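Local coordinates for Tle cognate immunity protein 4 C-terminal domain-containing protein (Pseudomonas aeruginosa PAO1, PDB 4R1D) that probably protects the cell from its own type VI secretion effector, the lipase Tle4, by binding it as its cognate immunity protein, at residues R127-K139 / G146-S158. Numbering follows the deposited sequence.
Sequences RALARNLRSRAPK and GFCIDHAYIAGDS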
ATOM      1  N   ARG B 127       3.092 -31.816   6.984  1.00 23.02           N
ATOM      2  CA  ARG B 127       3.129 -33.070   7.741  1.00 28.48           C
ATOM      3  C   ARG B 127       3.841 -32.858   9.071  1.00 23.54           C
ATOM      4  O   ARG B 127       3.359 -33.274  10.129  1.00 24.82           O
ATOM      5  CB  ARG B 127       3.876 -34.167   6.974  1.00 29.14           C
ATOM      6  CG  ARG B 127       3.522 -34.316   5.507  1.00 32.13           C
ATOM      7  CD  ARG B 127       2.511 -35.412   5.263  1.00 34.10           C
ATOM      8  NE  ARG B 127       2.810 -36.641   5.996  1.00 39.44           N
ATOM      9  CZ  ARG B 127       1.936 -37.634   6.140  1.00 34.94           C
ATOM     10  NH1 ARG B 127       0.737 -37.535   5.586  1.00 29.71           N
ATOM     11  NH2 ARG B 127       2.254 -38.720   6.830  1.00 36.72           N
ATOM     12  N   ALA B 128       5.004 -32.224   9.007  1.00 22.79           N
ATOM     13  CA  ALA B 128       5.823 -31.999  10.189  1.00 26.66           C
ATOM     14  C   ALA B 128       5.129 -31.047  11.161  1.00 23.66           C
ATOM     15  O   ALA B 128       5.163 -31.256  12.369  1.00 21.77           O
ATOM     16  CB  ALA B 128       7.200 -31.464   9.796  1.00 24.56           C
ATOM     17  N   LEU B 129       4.497 -30.006  10.624  1.00 17.91           N
ATOM     18  CA  LEU B 129       3.731 -29.081  11.454  1.00 24.93           C
ATOM     19  C   LEU B 129       2.665 -29.822  12.255  1.00 24.49           C
ATOM     20  O   LEU B 129       2.486 -29.574  13.447  1.00 19.77           O
ATOM     21  CB  LEU B 129       3.069 -27.989  10.597  1.00 21.90           C
ATOM     22  CG  LEU B 129       2.247 -26.951  11.372  1.00 19.94           C
ATOM     23  CD1 LEU B 129       3.068 -26.322  12.500  1.00 21.29           C
ATOM     24  CD2 LEU B 129       1.697 -25.865  10.441  1.00 18.18           C
ATOM     25  N   ALA B 130       1.962 -30.737  11.595  1.00 18.98           N
ATOM     26  CA  ALA B 130       0.869 -31.459  12.252  1.00 25.29           C
ATOM     27  C   ALA B 130       1.388 -32.403  13.338  1.00 25.41           C
ATOM     28  O   ALA B 130       0.711 -32.648  14.339  1.00 25.35           O
ATOM     29  CB  ALA B 130       0.039 -32.217  11.234  1.00 20.49           C
ATOM     30  N   ARG B 131       2.589 -32.935  13.137  1.00 20.33           N
ATOM     31  CA  ARG B 131       3.245 -33.728  14.177  1.00 24.88           C
ATOM     32  C   ARG B 131       3.685 -32.873  15.359  1.00 28.64           C
ATOM     33  O   ARG B 131       3.632 -33.326  16.500  1.00 24.94           O
ATOM     34  CB  ARG B 131       4.471 -34.466  13.630  1.00 21.87           C
ATOM     35  CG  ARG B 131       4.154 -35.580  12.647  1.00 26.45           C
ATOM     36  CD  ARG B 131       5.373 -36.466  12.394  1.00 32.18           C
ATOM     37  NE  ARG B 131       6.470 -35.754  11.741  1.00 30.94           N
ATOM     38  CZ  ARG B 131       6.616 -35.651  10.424  1.00 29.97           C
ATOM     39  NH1 ARG B 131       5.729 -36.211   9.610  1.00 27.18           N
ATOM     40  NH2 ARG B 131       7.648 -34.987   9.919  1.00 28.59           N
ATOM     41  N   ASN B 132       4.119 -31.643  15.081  1.00 22.76           N
ATOM     42  CA  ASN B 132       4.787 -30.818  16.084  1.00 19.59           C
ATOM     43  C   ASN B 132       3.896 -29.824  16.840  1.00 16.90           C
ATOM     44  O   ASN B 132       4.352 -29.200  17.799  1.00 20.06           O
ATOM     45  CB  ASN B 132       5.946 -30.036  15.450  1.00 23.09           C
ATOM     46  CG  ASN B 132       6.998 -30.939  14.804  1.00 30.79           C
ATOM     47  OD1 ASN B 132       7.176 -32.099  15.188  1.00 30.94           O
ATOM     48  ND2 ASN B 132       7.714 -30.393  13.830  1.00 27.99           N
ATOM     49  N   LEU B 133       2.645 -29.663  16.421  1.00 20.33           N
ATOM     50  CA  LEU B 133       1.797 -28.627  17.027  1.00 19.43           C
ATOM     51  C   LEU B 133       1.236 -29.089  18.378  1.00 20.55           C
ATOM     52  O   LEU B 133       0.333 -29.909  18.422  1.00 21.57           O
ATOM     53  CB  LEU B 133       0.666 -28.213  16.080  1.00 17.23           C
ATOM     54  CG  LEU B 133      -0.073 -26.923  16.466  1.00 19.52           C
ATOM     55  CD1 LEU B 133       0.902 -25.761  16.646  1.00 23.39           C
ATOM     56  CD2 LEU B 133      -1.148 -26.567  15.446  1.00 18.47           C
ATOM     57  N   ARG B 134       1.788 -28.554  19.467  1.00 19.42           N
ATOM     58  CA  ARG B 134       1.432 -28.999  20.817  1.00 24.34           C
ATOM     59  C   ARG B 134       0.573 -27.949  21.503  1.00 20.50           C
ATOM     60  O   ARG B 134       0.880 -26.765  21.451  1.00 20.34           O
ATOM     61  CB  ARG B 134       2.692 -29.207  21.659  1.00 23.48           C
ATOM     62  CG  ARG B 134       3.707 -30.177  21.080  1.00 28.52           C
ATOM     63  CD  ARG B 134       3.408 -31.623  21.446  1.00 41.84           C
ATOM     64  NE  ARG B 134       4.633 -32.422  21.468  1.00 48.11           N
ATOM     65  CZ  ARG B 134       5.110 -33.102  20.428  1.00 47.23           C
ATOM     66  NH1 ARG B 134       4.462 -33.096  19.270  1.00 37.91           N
ATOM     67  NH2 ARG B 134       6.234 -33.797  20.549  1.00 55.65           N
ATOM     68  N   SER B 135      -0.496 -28.378  22.166  1.00 22.02           N
ATOM     69  CA  SER B 135      -1.339 -27.433  22.895  1.00 19.53           C
ATOM     70  C   SER B 135      -0.668 -26.936  24.187  1.00 16.16           C
ATOM     71  O   SER B 135       0.172 -27.636  24.780  1.00 20.58           O
ATOM     72  CB  SER B 135      -2.678 -28.094  23.225  1.00 21.68           C
ATOM     73  OG  SER B 135      -2.447 -29.310  23.924  1.00 20.19           O
ATOM     74  N   ARG B 136      -1.040 -25.732  24.621  1.00 20.77           N
ATOM     75  CA  ARG B 136      -0.643 -25.201  25.921  1.00 20.03           C
ATOM     76  C   ARG B 136      -1.759 -24.280  26.416  1.00 18.57           C
ATOM     77  O   ARG B 136      -2.541 -23.765  25.619  1.00 20.54           O
ATOM     78  CB  ARG B 136       0.694 -24.431  25.839  1.00 22.98           C
ATOM     79  CG  ARG B 136       0.594 -23.062  25.141  1.00 19.91           C
ATOM     80  CD  ARG B 136       1.948 -22.345  24.979  1.00 17.79           C
ATOM     81  NE  ARG B 136       1.728 -21.120  24.208  1.00 19.10           N
ATOM     82  CZ  ARG B 136       1.592 -19.904  24.736  1.00 19.61           C
ATOM     83  NH1 ARG B 136       1.707 -19.722  26.043  1.00 16.41           N
ATOM     84  NH2 ARG B 136       1.356 -18.861  23.949  1.00 17.93           N
ATOM     85  N   ALA B 137      -1.848 -24.091  27.731  1.00 19.49           N
ATOM     86  CA  ALA B 137      -2.800 -23.140  28.293  1.00 20.86           C
ATOM     87  C   ALA B 137      -2.347 -21.745  27.894  1.00 21.78           C
ATOM     88  O   ALA B 137      -1.165 -21.541  27.615  1.00 21.44           O
ATOM     89  CB  ALA B 137      -2.862 -23.284  29.820  1.00 17.40           C
ATOM     90  N   PRO B 138      -3.283 -20.780  27.848  1.00 21.26           N
ATOM     91  CA  PRO B 138      -2.973 -19.455  27.295  1.00 25.06           C
ATOM     92  C   PRO B 138      -1.732 -18.796  27.890  1.00 26.43           C
ATOM     93  O   PRO B 138      -1.024 -18.098  27.161  1.00 28.16           O
ATOM     94  CB  PRO B 138      -4.222 -18.636  27.635  1.00 27.49           C
ATOM     95  CG  PRO B 138      -5.327 -19.642  27.625  1.00 28.83           C
ATOM     96  CD  PRO B 138      -4.714 -20.919  28.175  1.00 20.62           C
ATOM     97  N   LYS B 139      -1.472 -18.997  29.181  1.00 19.87           N
ATOM     98  CA  LYS B 139      -0.294 -18.411  29.818  1.00 21.50           C
ATOM     99  C   LYS B 139       0.740 -19.452  30.270  1.00 21.38           C
ATOM    100  O   LYS B 139       1.682 -19.140  30.989  1.00 20.61           O
ATOM    101  CB  LYS B 139      -0.702 -17.499  30.981  1.00 24.65           C
ATOM    102  CG  LYS B 139      -1.636 -16.358  30.577  1.00 27.45           C
ATOM    103  CD  LYS B 139      -1.932 -15.456  31.772  1.00 36.99           C
ATOM    104  CE  LYS B 139      -3.354 -14.900  31.735  1.00 45.77           C
ATOM    105  NZ  LYS B 139      -4.377 -15.920  32.118  1.00 46.07           N
ATOM    106  N   GLY B 146      10.528 -24.831  21.422  1.00 20.94           N
ATOM    107  CA  GLY B 146       9.498 -24.625  20.418  1.00 19.97           C
ATOM    108  C   GLY B 146       9.050 -23.183  20.285  1.00 17.36           C
ATOM    109  O   GLY B 146       9.423 -22.335  21.096  1.00 19.05           O
ATOM    110  N   PHE B 147       8.223 -22.935  19.271  1.00 19.33           N
ATOM    111  CA  PHE B 147       7.763 -21.599  18.912  1.00 19.84           C
ATOM    112  C   PHE B 147       6.314 -21.408  19.378  1.00 14.47           C
ATOM    113  O   PHE B 147       5.399 -22.037  18.856  1.00 18.29           O
ATOM    114  CB  PHE B 147       7.878 -21.449  17.392  1.00 18.07           C
ATOM    115  CG  PHE B 147       7.567 -20.067  16.883  1.00 17.96           C
ATOM    116  CD1 PHE B 147       8.555 -19.095  16.819  1.00 20.58           C
ATOM    117  CD2 PHE B 147       6.295 -19.751  16.447  1.00 18.41           C
ATOM    118  CE1 PHE B 147       8.264 -17.825  16.337  1.00 18.70           C
ATOM    119  CE2 PHE B 147       6.005 -18.490  15.974  1.00 18.87           C
ATOM    120  CZ  PHE B 147       6.985 -17.527  15.919  1.00 15.85           C
ATOM    121  N   CYS B 148       6.112 -20.554  20.375  1.00 17.32           N
ATOM    122  CA  CYS B 148       4.792 -20.375  20.963  1.00 16.90           C
ATOM    123  C   CYS B 148       3.899 -19.498  20.110  1.00 17.84           C
ATOM    124  O   CYS B 148       4.323 -18.451  19.643  1.00 17.68           O
ATOM    125  CB  CYS B 148       4.893 -19.779  22.364  1.00 15.92           C
ATOM    126  SG  CYS B 148       5.479 -20.956  23.633  1.00 19.54           S
ATOM    127  N   ILE B 149       2.661 -19.945  19.929  1.00 18.93           N
ATOM    128  CA  ILE B 149       1.627 -19.156  19.269  1.00 15.89           C
ATOM    129  C   ILE B 149       0.386 -19.190  20.174  1.00 16.93           C
ATOM    130  O   ILE B 149       0.464 -19.680  21.306  1.00 18.41           O
ATOM    131  CB  ILE B 149       1.320 -19.719  17.866  1.00 16.20           C
ATOM    132  CG1 ILE B 149       0.724 -21.127  17.962  1.00 19.04           C
ATOM    133  CG2 ILE B 149       2.608 -19.754  17.016  1.00 17.13           C
ATOM    134  CD1 ILE B 149       0.270 -21.703  16.636  1.00 18.25           C
ATOM    135  N   ASP B 150      -0.751 -18.682  19.699  1.00 17.26           N
ATOM    136  CA  ASP B 150      -1.977 -18.738  20.491  1.00 18.80           C
ATOM    137  C   ASP B 150      -2.299 -20.180  20.864  1.00 19.18           C
ATOM    138  O   ASP B 150      -2.440 -21.024  19.985  1.00 17.01           O
ATOM    139  CB  ASP B 150      -3.169 -18.199  19.703  1.00 21.53           C
ATOM    140  CG  ASP B 150      -2.916 -16.835  19.132  1.00 22.43           C
ATOM    141  OD1 ASP B 150      -3.193 -15.835  19.826  1.00 23.77           O
ATOM    142  OD2 ASP B 150      -2.433 -16.766  17.993  1.00 22.65           O
ATOM    143  N   HIS B 151      -2.420 -20.450  22.162  1.00 20.30           N
ATOM    144  CA  HIS B 151      -2.920 -21.740  22.646  1.00 18.55           C
ATOM    145  C   HIS B 151      -2.056 -22.951  22.297  1.00 19.79           C
ATOM    146  O   HIS B 151      -2.472 -24.094  22.493  1.00 20.43           O
ATOM    147  CB  HIS B 151      -4.339 -21.986  22.133  1.00 22.03           C
ATOM    148  CG  HIS B 151      -5.311 -20.912  22.501  1.00 23.40           C
ATOM    149  ND1 HIS B 151      -5.870 -20.810  23.758  1.00 21.39           N
ATOM    150  CD2 HIS B 151      -5.829 -19.895  21.772  1.00 21.75           C
ATOM    151  CE1 HIS B 151      -6.692 -19.774  23.788  1.00 24.30           C
ATOM    152  NE2 HIS B 151      -6.680 -19.198  22.597  1.00 21.39           N
ATOM    153  N   ALA B 152      -0.861 -22.723  21.783  1.00 18.09           N
ATOM    154  CA  ALA B 152      -0.032 -23.843  21.385  1.00 16.00           C
ATOM    155  C   ALA B 152       1.427 -23.462  21.210  1.00 18.28           C
ATOM    156  O   ALA B 152       1.816 -22.313  21.421  1.00 19.16           O
ATOM    157  CB  ALA B 152      -0.580 -24.462  20.095  1.00 21.81           C
ATOM    158  N   TYR B 153       2.237 -24.447  20.840  1.00 19.09           N
ATOM    159  CA  TYR B 153       3.587 -24.170  20.388  1.00 18.58           C
ATOM    160  C   TYR B 153       4.038 -25.208  19.385  1.00 22.00           C
ATOM    161  O   TYR B 153       3.622 -26.361  19.428  1.00 19.69           O
ATOM    162  CB  TYR B 153       4.572 -24.088  21.551  1.00 17.25           C
ATOM    163  CG  TYR B 153       4.775 -25.383  22.310  1.00 19.38           C
ATOM    164  CD1 TYR B 153       3.875 -25.789  23.293  1.00 22.68           C
ATOM    165  CD2 TYR B 153       5.884 -26.177  22.064  1.00 21.29           C
ATOM    166  CE1 TYR B 153       4.071 -26.971  23.994  1.00 22.36           C
ATOM    167  CE2 TYR B 153       6.088 -27.351  22.759  1.00 27.63           C
ATOM    168  CZ  TYR B 153       5.184 -27.741  23.719  1.00 26.19           C
ATOM    169  OH  TYR B 153       5.411 -28.918  24.402  1.00 32.24           O
ATOM    170  N   ILE B 154       4.885 -24.780  18.465  1.00 19.47           N
ATOM    171  CA  ILE B 154       5.420 -25.679  17.466  1.00 19.21           C
ATOM    172  C   ILE B 154       6.673 -26.288  18.065  1.00 20.52           C
ATOM    173  O   ILE B 154       7.687 -25.613  18.231  1.00 19.76           O
ATOM    174  CB  ILE B 154       5.721 -24.915  16.166  1.00 18.99           C
ATOM    175  CG1 ILE B 154       4.449 -24.220  15.681  1.00 19.32           C
ATOM    176  CG2 ILE B 154       6.282 -25.872  15.107  1.00 21.13           C
ATOM    177  CD1 ILE B 154       4.655 -23.225  14.549  1.00 24.24           C
ATOM    178  N   ALA B 155       6.587 -27.558  18.446  1.00 22.47           N
ATOM    179  CA  ALA B 155       7.663 -28.183  19.202  1.00 24.17           C
ATOM    180  C   ALA B 155       8.884 -28.460  18.327  1.00 23.54           C
ATOM    181  O   ALA B 155       8.757 -28.756  17.140  1.00 27.09           O
ATOM    182  CB  ALA B 155       7.170 -29.478  19.856  1.00 28.03           C
ATOM    183  N   GLY B 156      10.066 -28.356  18.922  1.00 22.84           N
ATOM    184  CA  GLY B 156      11.295 -28.658  18.220  1.00 32.63           C
ATOM    185  C   GLY B 156      12.248 -27.480  18.205  1.00 31.49           C
ATOM    186  O   GLY B 156      11.920 -26.382  18.666  1.00 23.65           O
ATOM    187  N   ASP B 157      13.444 -27.709  17.687  1.00 25.96           N
ATOM    188  CA  ASP B 157      14.431 -26.646  17.599  1.00 29.77           C
ATOM    189  C   ASP B 157      15.188 -26.732  16.285  1.00 28.86           C
ATOM    190  O   ASP B 157      16.319 -26.260  16.173  1.00 34.04           O
ATOM    191  CB  ASP B 157      15.392 -26.696  18.787  1.00 34.85           C
ATOM    192  CG  ASP B 157      16.016 -28.062  18.974  1.00 35.92           C
ATOM    193  OD1 ASP B 157      15.969 -28.875  18.028  1.00 40.37           O
ATOM    194  OD2 ASP B 157      16.559 -28.321  20.071  1.00 54.20           O
ATOM    195  N   SER B 158      14.558 -27.352  15.298  1.00 22.32           N
ATOM    196  CA  SER B 158      15.107 -27.389  13.954  1.00 31.06           C
ATOM    197  C   SER B 158      14.788 -26.064  13.288  1.00 30.74           C
ATOM    198  O   SER B 158      13.691 -25.529  13.447  1.00 27.12           O
ATOM    199  CB  SER B 158      14.493 -28.532  13.151  1.00 32.08           C
ATOM    200  OG  SER B 158      14.750 -29.778  13.775  1.00 41.73           O
TER
HETATM  201  O   HOH W   1      -2.303 -18.467  24.109  1.00 23.22           O
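Arg136 reaches from the chain that leaves strand 133-135 into the tight turn of a neighbouring hairpin, where backbone carbonyls receive its guanidinium. With CG wedged between the backbone N and the carbonyl carbon (chi1 73°) and the chain extended from there to NE, NE hydrogen-bonds to Ala152 O (3.0 Å) and NH2 to Ile149 O (2.9 Å), both somewhat bent. Both oxygens lie near the guanidinium plane, yet each is approached from above its own carbonyl plane. Ala152 O also accepts from Ile149 N on its opposite face, so two donors grip it, while Cys148 SG lies over one guanidinium face. NH1 is hydrogen-bonded to Glu140 O.

Beside this site, Arg134 and Tyr153 form an antiparallel hydrogen-bonded pair, Arg134 N to Tyr153 O 2.9 Å and Tyr153 N to Arg134 O 2.8 Å. Arg134 CB sits over the tyrosine ring in a CH-pi contact, 3.8 Å from its centroid; the phenol OH is hydrogen-bonded to Glu144. On the sheet face of Leu133 and Ile154, Leu133 CD1 packs 4.0 Å from Ile154 CG1 and also touches Ile149 CD1, with Tyr108 adjoining. Ala155 N extends the ladder to Asn132 O (2.8 Å), ending helix 119-132.

These contacts exemplify strand addition to a beta hairpin: the type II turn from Ile149 to Ala152 closes strands 146-149 and 152-155, and strand 133-135 adds a third antiparallel strand, bridging the N- and C-terminal family regions of Tli4.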